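Local coordinates for reticulocyte binding protein (Streptococcus agalactiae COH1, PDB 3FAW) that is a cell-wall-anchored, secreted pullulanase of group B Streptococcus that probably hydrolyses alpha-1,6 branch linkages in pullulan, glycogen and related alpha-glucans, at residues F536-P541 / A583-K588; S121-D126 / Q495-K500. All coordinates share one frame; numbering follows the deposited sequence.

Interaction 1: residues F536-P541 / A583-K588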
ATOM      1  N   PHE A 536       6.023 -25.734   2.994  1.00 10.26           N
ATOM      2  CA  PHE A 536       5.493 -26.476   4.148  1.00 10.59           C
ATOM      3  C   PHE A 536       4.119 -27.121   3.921  1.00 11.19           C
ATOM      4  O   PHE A 536       3.946 -28.304   4.203  1.00 11.98           O
ATOM      5  CB  PHE A 536       5.438 -25.597   5.400  1.00 10.55           C
ATOM      6  CG  PHE A 536       5.250 -26.377   6.676  1.00 10.56           C
ATOM      7  CD1 PHE A 536       6.318 -27.052   7.254  1.00 10.21           C
ATOM      8  CD2 PHE A 536       4.009 -26.440   7.295  1.00 11.76           C
ATOM      9  CE1 PHE A 536       6.154 -27.776   8.424  1.00 11.14           C
ATOM     10  CE2 PHE A 536       3.835 -27.163   8.473  1.00  9.47           C
ATOM     11  CZ  PHE A 536       4.906 -27.835   9.035  1.00  9.30           C
ATOM     12  N   ILE A 537       3.150 -26.352   3.425  1.00 11.56           N
ATOM     13  CA  ILE A 537       1.793 -26.873   3.208  1.00 11.56           C
ATOM     14  C   ILE A 537       1.570 -27.450   1.799  1.00 12.62           C
ATOM     15  O   ILE A 537       0.451 -27.846   1.475  1.00 11.76           O
ATOM     16  CB  ILE A 537       0.693 -25.813   3.527  1.00 10.78           C
ATOM     17  CG1 ILE A 537       0.598 -24.742   2.426  1.00 11.01           C
ATOM     18  CG2 ILE A 537       0.936 -25.194   4.906  1.00  9.85           C
ATOM     19  CD1 ILE A 537      -0.365 -23.599   2.746  1.00  9.38           C
ATOM     20  N   THR A 538       2.622 -27.501   0.981  1.00 12.74           N
ATOM     21  CA  THR A 538       2.526 -27.999  -0.399  1.00 13.24           C
ATOM     22  C   THR A 538       3.565 -29.090  -0.712  1.00 12.99           C
ATOM     23  O   THR A 538       4.013 -29.228  -1.857  1.00 11.68           O
ATOM     24  CB  THR A 538       2.656 -26.844  -1.420  1.00 14.17           C
ATOM     25  OG1 THR A 538       3.855 -26.106  -1.163  1.00 10.10           O
ATOM     26  CG2 THR A 538       1.451 -25.909  -1.329  1.00 14.87           C
ATOM     27  N   GLY A 539       3.943 -29.855   0.310  1.00 12.98           N
ATOM     28  CA  GLY A 539       4.777 -31.051   0.128  1.00 13.19           C
ATOM     29  C   GLY A 539       6.287 -30.865   0.087  1.00 12.36           C
ATOM     30  O   GLY A 539       7.007 -31.798  -0.256  1.00 10.65           O
ATOM     31  N   GLY A 540       6.775 -29.678   0.442  1.00 12.10           N
ATOM     32  CA  GLY A 540       8.219 -29.420   0.484  1.00 13.46           C
ATOM     33  C   GLY A 540       8.727 -29.264   1.911  1.00 13.75           C
ATOM     34  O   GLY A 540       8.413 -28.266   2.561  1.00 15.15           O
ATOM     35  N   PRO A 541       9.513 -30.240   2.414  1.00 13.87           N
ATOM     36  CA  PRO A 541      10.013 -30.159   3.792  1.00 13.48           C
ATOM     37  C   PRO A 541      10.810 -28.884   4.101  1.00 12.51           C
ATOM     38  O   PRO A 541      11.665 -28.480   3.318  1.00 11.92           O
ATOM     39  CB  PRO A 541      10.904 -31.400   3.915  1.00 13.48           C
ATOM     40  CG  PRO A 541      10.390 -32.339   2.899  1.00 14.15           C
ATOM     41  CD  PRO A 541       9.957 -31.482   1.754  1.00 14.24           C
ATOM     42  N   ALA A 583      -2.468 -25.289  -5.744  1.00 11.42           N
ATOM     43  CA  ALA A 583      -2.734 -26.182  -6.878  1.00 12.02           C
ATOM     44  C   ALA A 583      -1.543 -26.255  -7.834  1.00 13.24           C
ATOM     45  O   ALA A 583      -1.228 -27.327  -8.368  1.00 11.97           O
ATOM     46  CB  ALA A 583      -3.985 -25.732  -7.628  1.00 12.12           C
ATOM     47  N   LYS A 584      -0.896 -25.111  -8.048  1.00 14.25           N
ATOM     48  CA  LYS A 584       0.320 -25.040  -8.860  1.00 15.70           C
ATOM     49  C   LYS A 584       1.479 -25.774  -8.195  1.00 16.35           C
ATOM     50  O   LYS A 584       2.200 -26.525  -8.854  1.00 15.39           O
ATOM     51  CB  LYS A 584       0.713 -23.577  -9.116  1.00 16.14           C
ATOM     52  CG  LYS A 584       2.103 -23.380  -9.729  1.00 17.81           C
ATOM     53  CD  LYS A 584       2.229 -24.020 -11.104  1.00 19.23           C
ATOM     54  CE  LYS A 584       3.621 -23.810 -11.693  1.00 19.42           C
ATOM     55  NZ  LYS A 584       3.745 -24.397 -13.057  1.00 19.53           N
ATOM     56  N   SER A 585       1.644 -25.559  -6.891  1.00 16.86           N
ATOM     57  CA  SER A 585       2.783 -26.114  -6.151  1.00 16.56           C
ATOM     58  C   SER A 585       2.774 -27.642  -6.087  1.00 15.89           C
ATOM     59  O   SER A 585       3.820 -28.275  -6.229  1.00 14.68           O
ATOM     60  CB  SER A 585       2.845 -25.520  -4.743  1.00 16.42           C
ATOM     61  OG  SER A 585       3.118 -24.126  -4.801  1.00 19.31           O
ATOM     62  N   ILE A 586       1.594 -28.221  -5.880  1.00 15.51           N
ATOM     63  CA  ILE A 586       1.424 -29.681  -5.894  1.00 14.81           C
ATOM     64  C   ILE A 586       1.161 -30.235  -7.301  1.00 16.20           C
ATOM     65  O   ILE A 586       1.143 -31.453  -7.491  1.00 16.69           O
ATOM     66  CB  ILE A 586       0.276 -30.146  -4.941  1.00 13.94           C
ATOM     67  CG1 ILE A 586      -1.102 -29.735  -5.474  1.00 12.89           C
ATOM     68  CG2 ILE A 586       0.495 -29.601  -3.538  1.00 14.45           C
ATOM     69  CD1 ILE A 586      -2.255 -30.022  -4.518  1.00 12.43           C
ATOM     70  N   ASN A 587       0.948 -29.343  -8.270  1.00 16.92           N
ATOM     71  CA  ASN A 587       0.625 -29.712  -9.652  1.00 17.53           C
ATOM     72  C   ASN A 587      -0.593 -30.637  -9.760  1.00 17.82           C
ATOM     73  O   ASN A 587      -0.490 -31.771 -10.233  1.00 17.05           O
ATOM     74  CB  ASN A 587       1.843 -30.338 -10.356  1.00 17.88           C
ATOM     75  CG  ASN A 587       1.622 -30.530 -11.857  1.00 18.66           C
ATOM     76  OD1 ASN A 587       1.950 -31.579 -12.420  1.00 18.37           O
ATOM     77  ND2 ASN A 587       1.049 -29.522 -12.503  1.00 12.37           N
ATOM     78  N   LYS A 588      -1.745 -30.144  -9.315  1.00 18.75           N
ATOM     79  CA  LYS A 588      -2.992 -30.901  -9.404  1.00 18.35           C
ATOM     80  C   LYS A 588      -4.141 -30.053  -9.967  1.00 18.13           C
ATOM     81  O   LYS A 588      -4.193 -28.838  -9.765  1.00 13.69           O
ATOM     82  CB  LYS A 588      -3.358 -31.473  -8.035  1.00 18.93           C
ATOM     83  CG  LYS A 588      -2.407 -32.571  -7.570  1.00 19.61           C
ATOM     84  CD  LYS A 588      -2.887 -33.224  -6.282  1.00 21.35           C
ATOM     85  CE  LYS A 588      -2.017 -34.413  -5.912  1.00 23.84           C
ATOM     86  NZ  LYS A 588      -2.523 -35.123  -4.705  1.00 25.58           N
TER
HETATM   87  O   HOH W   1       4.501 -23.884  -2.488  1.00 17.48           O
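Thr538 presses its beta carbon against Ser585, and the two CB atoms lie 3.6 Å apart, the closest approach between 536-541 and 583-588. The methyl CG2 of Thr538 meets the same target, 3.7 Å from Ser585 CB, so two carbons of one side chain bear on a single methylene. This is the tight part of the contact: both residues are buried, and Thr538 supplies 64 of the 131 Å² buried between the segments. A chi1 of 54° puts Thr538 CG2 anti to the carbonyl carbon, where it meets Ser585 CB, and leaves OG1 beside a water. No direct hydrogen bond joins the segments; that water bridges the hydroxyls, 2.7 Å from Thr538 OG1 and 2.7 Å from Ser585 OG, and donates to the serine oxygen. Each hydroxyl is also held within its own part of the chain, Thr538 OG1 by Ala535 N and Ser585 OG by Val581 O.

In the fold, the loop follows barrel strand 513-516 and helix 518-525, while helix 578-586 follows the next strand, 566-568, so the contact joins consecutive strand-to-strand connections of the (beta/alpha)8 barrel. That helix ends in a Schellman motif: Asn587, with positive phi, is its C-prime residue, and Lys588 N bonds to Ala583 O at 3.0 Å.

On the looser side, toward the helix end, Ile586 is partly exposed and stands farther off. Its CG2 branch is 3.9 Å from Thr538 O and 4.1 Å from Thr538 CB, grazing the loop instead of interlocking with it, while the side chain also touches Asp596 on helix 590-609.

Interaction 2: residues S121-D126 / Q495-K500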
ATOM      1  N   SER A 121      19.618  23.979  -5.831  1.00 14.53           N
ATOM      2  CA  SER A 121      19.523  22.622  -5.280  1.00 14.01           C
ATOM      3  C   SER A 121      18.252  22.526  -4.442  1.00 13.02           C
ATOM      4  O   SER A 121      17.773  23.538  -3.942  1.00 12.23           O
ATOM      5  CB  SER A 121      20.753  22.271  -4.428  1.00 14.31           C
ATOM      6  OG  SER A 121      20.736  22.938  -3.174  1.00 12.68           O
ATOM      7  N   TRP A 122      17.709  21.321  -4.284  1.00 12.21           N
ATOM      8  CA  TRP A 122      16.494  21.159  -3.481  1.00 12.67           C
ATOM      9  C   TRP A 122      16.699  21.584  -2.018  1.00 12.53           C
ATOM     10  O   TRP A 122      15.784  22.139  -1.410  1.00 14.18           O
ATOM     11  CB  TRP A 122      15.906  19.738  -3.594  1.00 11.70           C
ATOM     12  CG  TRP A 122      16.688  18.632  -2.928  1.00 11.57           C
ATOM     13  CD1 TRP A 122      17.570  17.777  -3.531  1.00 11.65           C
ATOM     14  CD2 TRP A 122      16.628  18.238  -1.551  1.00 11.02           C
ATOM     15  NE1 TRP A 122      18.074  16.891  -2.611  1.00 10.85           N
ATOM     16  CE2 TRP A 122      17.511  17.148  -1.389  1.00  9.57           C
ATOM     17  CE3 TRP A 122      15.917  18.703  -0.436  1.00  9.51           C
ATOM     18  CZ2 TRP A 122      17.704  16.514  -0.156  1.00  9.75           C
ATOM     19  CZ3 TRP A 122      16.111  18.072   0.791  1.00 11.34           C
ATOM     20  CH2 TRP A 122      17.001  16.989   0.919  1.00 11.31           C
ATOM     21  N   GLU A 123      17.889  21.341  -1.466  1.00 12.77           N
ATOM     22  CA  GLU A 123      18.222  21.800  -0.109  1.00 14.30           C
ATOM     23  C   GLU A 123      18.166  23.328  -0.001  1.00 13.85           C
ATOM     24  O   GLU A 123      17.679  23.870   0.993  1.00 13.04           O
ATOM     25  CB  GLU A 123      19.623  21.329   0.329  1.00 13.96           C
ATOM     26  CG  GLU A 123      19.783  19.816   0.486  1.00 14.77           C
ATOM     27  CD  GLU A 123      20.305  19.131  -0.767  1.00 15.87           C
ATOM     28  OE1 GLU A 123      20.147  19.685  -1.879  1.00 16.87           O
ATOM     29  OE2 GLU A 123      20.870  18.029  -0.636  1.00 15.74           O
ATOM     30  N   PHE A 124      18.685  24.007  -1.021  1.00 13.83           N
ATOM     31  CA  PHE A 124      18.661  25.471  -1.087  1.00 14.20           C
ATOM     32  C   PHE A 124      17.240  25.990  -1.348  1.00 15.08           C
ATOM     33  O   PHE A 124      16.849  27.026  -0.802  1.00 14.75           O
ATOM     34  CB  PHE A 124      19.626  25.967  -2.175  1.00 15.53           C
ATOM     35  CG  PHE A 124      19.827  27.471  -2.196  1.00 15.36           C
ATOM     36  CD1 PHE A 124      20.152  28.163  -1.038  1.00 13.91           C
ATOM     37  CD2 PHE A 124      19.725  28.179  -3.389  1.00 14.71           C
ATOM     38  CE1 PHE A 124      20.350  29.545  -1.061  1.00 14.59           C
ATOM     39  CE2 PHE A 124      19.923  29.556  -3.421  1.00 15.23           C
ATOM     40  CZ  PHE A 124      20.235  30.240  -2.254  1.00 15.23           C
ATOM     41  N   LYS A 125      16.474  25.270  -2.174  1.00 14.28           N
ATOM     42  CA  LYS A 125      15.057  25.593  -2.401  1.00 14.13           C
ATOM     43  C   LYS A 125      14.246  25.496  -1.100  1.00 14.38           C
ATOM     44  O   LYS A 125      13.359  26.313  -0.863  1.00 14.28           O
ATOM     45  CB  LYS A 125      14.441  24.680  -3.471  1.00 14.99           C
ATOM     46  CG  LYS A 125      14.889  24.991  -4.894  1.00 14.87           C
ATOM     47  CD  LYS A 125      14.058  24.252  -5.936  1.00 14.47           C
ATOM     48  CE  LYS A 125      14.414  24.725  -7.345  1.00 14.03           C
ATOM     49  NZ  LYS A 125      13.733  23.965  -8.423  1.00 12.72           N
ATOM     50  N   ASP A 126      14.548  24.498  -0.268  1.00 14.35           N
ATOM     51  CA  ASP A 126      13.939  24.395   1.068  1.00 14.00           C
ATOM     52  C   ASP A 126      14.378  25.554   1.964  1.00 14.17           C
ATOM     53  O   ASP A 126      13.561  26.132   2.682  1.00 15.02           O
ATOM     54  CB  ASP A 126      14.309  23.076   1.758  1.00 13.41           C
ATOM     55  CG  ASP A 126      13.550  21.878   1.212  1.00 11.60           C
ATOM     56  OD1 ASP A 126      12.561  22.056   0.468  1.00  8.44           O
ATOM     57  OD2 ASP A 126      13.948  20.741   1.552  1.00  9.15           O
ATOM     58  N   GLN A 495      20.518  10.625  -5.972  1.00 15.66           N
ATOM     59  CA  GLN A 495      21.805  10.036  -6.351  1.00 16.97           C
ATOM     60  C   GLN A 495      22.940  10.566  -5.468  1.00 17.80           C
ATOM     61  O   GLN A 495      23.127  11.777  -5.340  1.00 18.58           O
ATOM     62  CB  GLN A 495      22.133  10.298  -7.829  1.00 17.56           C
ATOM     63  CG  GLN A 495      23.370   9.528  -8.310  1.00 18.27           C
ATOM     64  CD  GLN A 495      23.811   9.873  -9.723  1.00 20.29           C
ATOM     65  OE1 GLN A 495      22.971  10.589 -10.459  1.00 23.22           O
ATOM     66  NE2 GLN A 495      24.903   9.486 -10.147  1.00 21.56           N
ATOM     67  N   GLY A 496      23.681   9.647  -4.853  1.00 18.68           N
ATOM     68  CA  GLY A 496      24.825  10.002  -4.015  1.00 19.34           C
ATOM     69  C   GLY A 496      24.481  10.609  -2.665  1.00 20.47           C
ATOM     70  O   GLY A 496      25.354  11.163  -1.997  1.00 21.52           O
ATOM     71  N   LYS A 497      23.221  10.498  -2.253  1.00 21.06           N
ATOM     72  CA  LYS A 497      22.772  11.039  -0.972  1.00 22.45           C
ATOM     73  C   LYS A 497      22.073   9.949  -0.154  1.00 21.82           C
ATOM     74  O   LYS A 497      20.844   9.911  -0.086  1.00 21.09           O
ATOM     75  CB  LYS A 497      21.848  12.238  -1.208  1.00 23.57           C
ATOM     76  CG  LYS A 497      22.581  13.446  -1.794  1.00 24.67           C
ATOM     77  CD  LYS A 497      21.651  14.616  -2.088  1.00 25.93           C
ATOM     78  CE  LYS A 497      22.453  15.860  -2.472  1.00 27.81           C
ATOM     79  NZ  LYS A 497      21.617  16.925  -3.092  1.00 30.13           N
ATOM     80  N   PRO A 498      22.862   9.053   0.472  1.00 21.69           N
ATOM     81  CA  PRO A 498      22.288   7.915   1.196  1.00 21.04           C
ATOM     82  C   PRO A 498      21.457   8.344   2.397  1.00 19.14           C
ATOM     83  O   PRO A 498      21.802   9.309   3.073  1.00 20.16           O
ATOM     84  CB  PRO A 498      23.520   7.122   1.662  1.00 21.22           C
ATOM     85  CG  PRO A 498      24.661   7.645   0.881  1.00 22.26           C
ATOM     86  CD  PRO A 498      24.333   9.060   0.553  1.00 21.61           C
ATOM     87  N   VAL A 499      20.364   7.628   2.640  1.00 18.11           N
ATOM     88  CA  VAL A 499      19.477   7.895   3.769  1.00 17.01           C
ATOM     89  C   VAL A 499      18.954   6.564   4.301  1.00 15.76           C
ATOM     90  O   VAL A 499      18.877   5.588   3.558  1.00 14.98           O
ATOM     91  CB  VAL A 499      18.303   8.810   3.338  1.00 17.60           C
ATOM     92  CG1 VAL A 499      17.236   8.890   4.411  1.00 19.29           C
ATOM     93  CG2 VAL A 499      18.817  10.204   2.999  1.00 20.19           C
ATOM     94  N   LYS A 500      18.619   6.525   5.590  1.00 15.71           N
ATOM     95  CA  LYS A 500      18.029   5.337   6.210  1.00 15.87           C
ATOM     96  C   LYS A 500      16.610   5.120   5.669  1.00 16.36           C
ATOM     97  O   LYS A 500      15.729   5.965   5.881  1.00 14.55           O
ATOM     98  CB  LYS A 500      17.994   5.502   7.731  1.00 16.61           C
ATOM     99  CG  LYS A 500      17.487   4.296   8.507  1.00 17.26           C
ATOM    100  CD  LYS A 500      17.471   4.620   9.991  1.00 19.74           C
ATOM    101  CE  LYS A 500      16.940   3.478  10.823  1.00 21.76           C
ATOM    102  NZ  LYS A 500      16.609   3.936  12.208  1.00 20.92           N
TER
HETATM  103  O   HOH W   2      19.606  15.663  -5.192  1.00 12.10           O
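Lys497 reaches from an exposed loop to the first turn of helix 122-129, where it meets Glu123 and Trp122. From CB through CG the chain only spans the distance, which is long: the nearest CA atoms, those of Glu123 and Lys497, are 11.7 Å apart. Beyond CG it is extended, and CD comes within 3.8 Å of Glu123 OE2. CE draws closer to that oxygen, at 3.3 Å, and NZ completes a salt bridge at 2.8 Å with Glu123 OE2, which accepts through its syn lone pair, on the side of OE1. NZ also lies 3.6 Å from Trp122 NE1, approaching the ring obliquely, and gives a hydrogen bond to a water that in turn takes a weak one from NE1.

Glu123 bends at chi2 (93°), which brings its carboxylate over one face of the indole, with CD 3.5 Å above the ring plane and displaced toward the rim. Trp122 also stacks with His431, while Ser121 caps the helix through a bond from Phe124 N to Ser121 OG.

All three touching residues retain some exposure, and a single charged pair carries the direct bonding, so the bridge is probably screened by solvent and sensitive to salt.

Overall arrangement
From the N terminus, the chain runs through the mixed sheet that ends with strand 114-120 and enters helix 122-129, where interaction 2 begins. It then passes through the antiparallel sheet of the carbohydrate-binding module 48 region and the first five strands of the parallel barrel before 495-500, between strands 482-485 and 513-516, closes a loop of 368 residues. Interaction 1 follows in series, neither nested nor crossing. Thus interaction 2 ties the N-terminal part to the catalytic barrel, whereas interaction 1 joins a loop after helix 518-525 to the end of helix 578-586, on either side of barrel strand 566-568 in the sequence. Their centres are 47 Å apart and their nearest atoms about 32 Å.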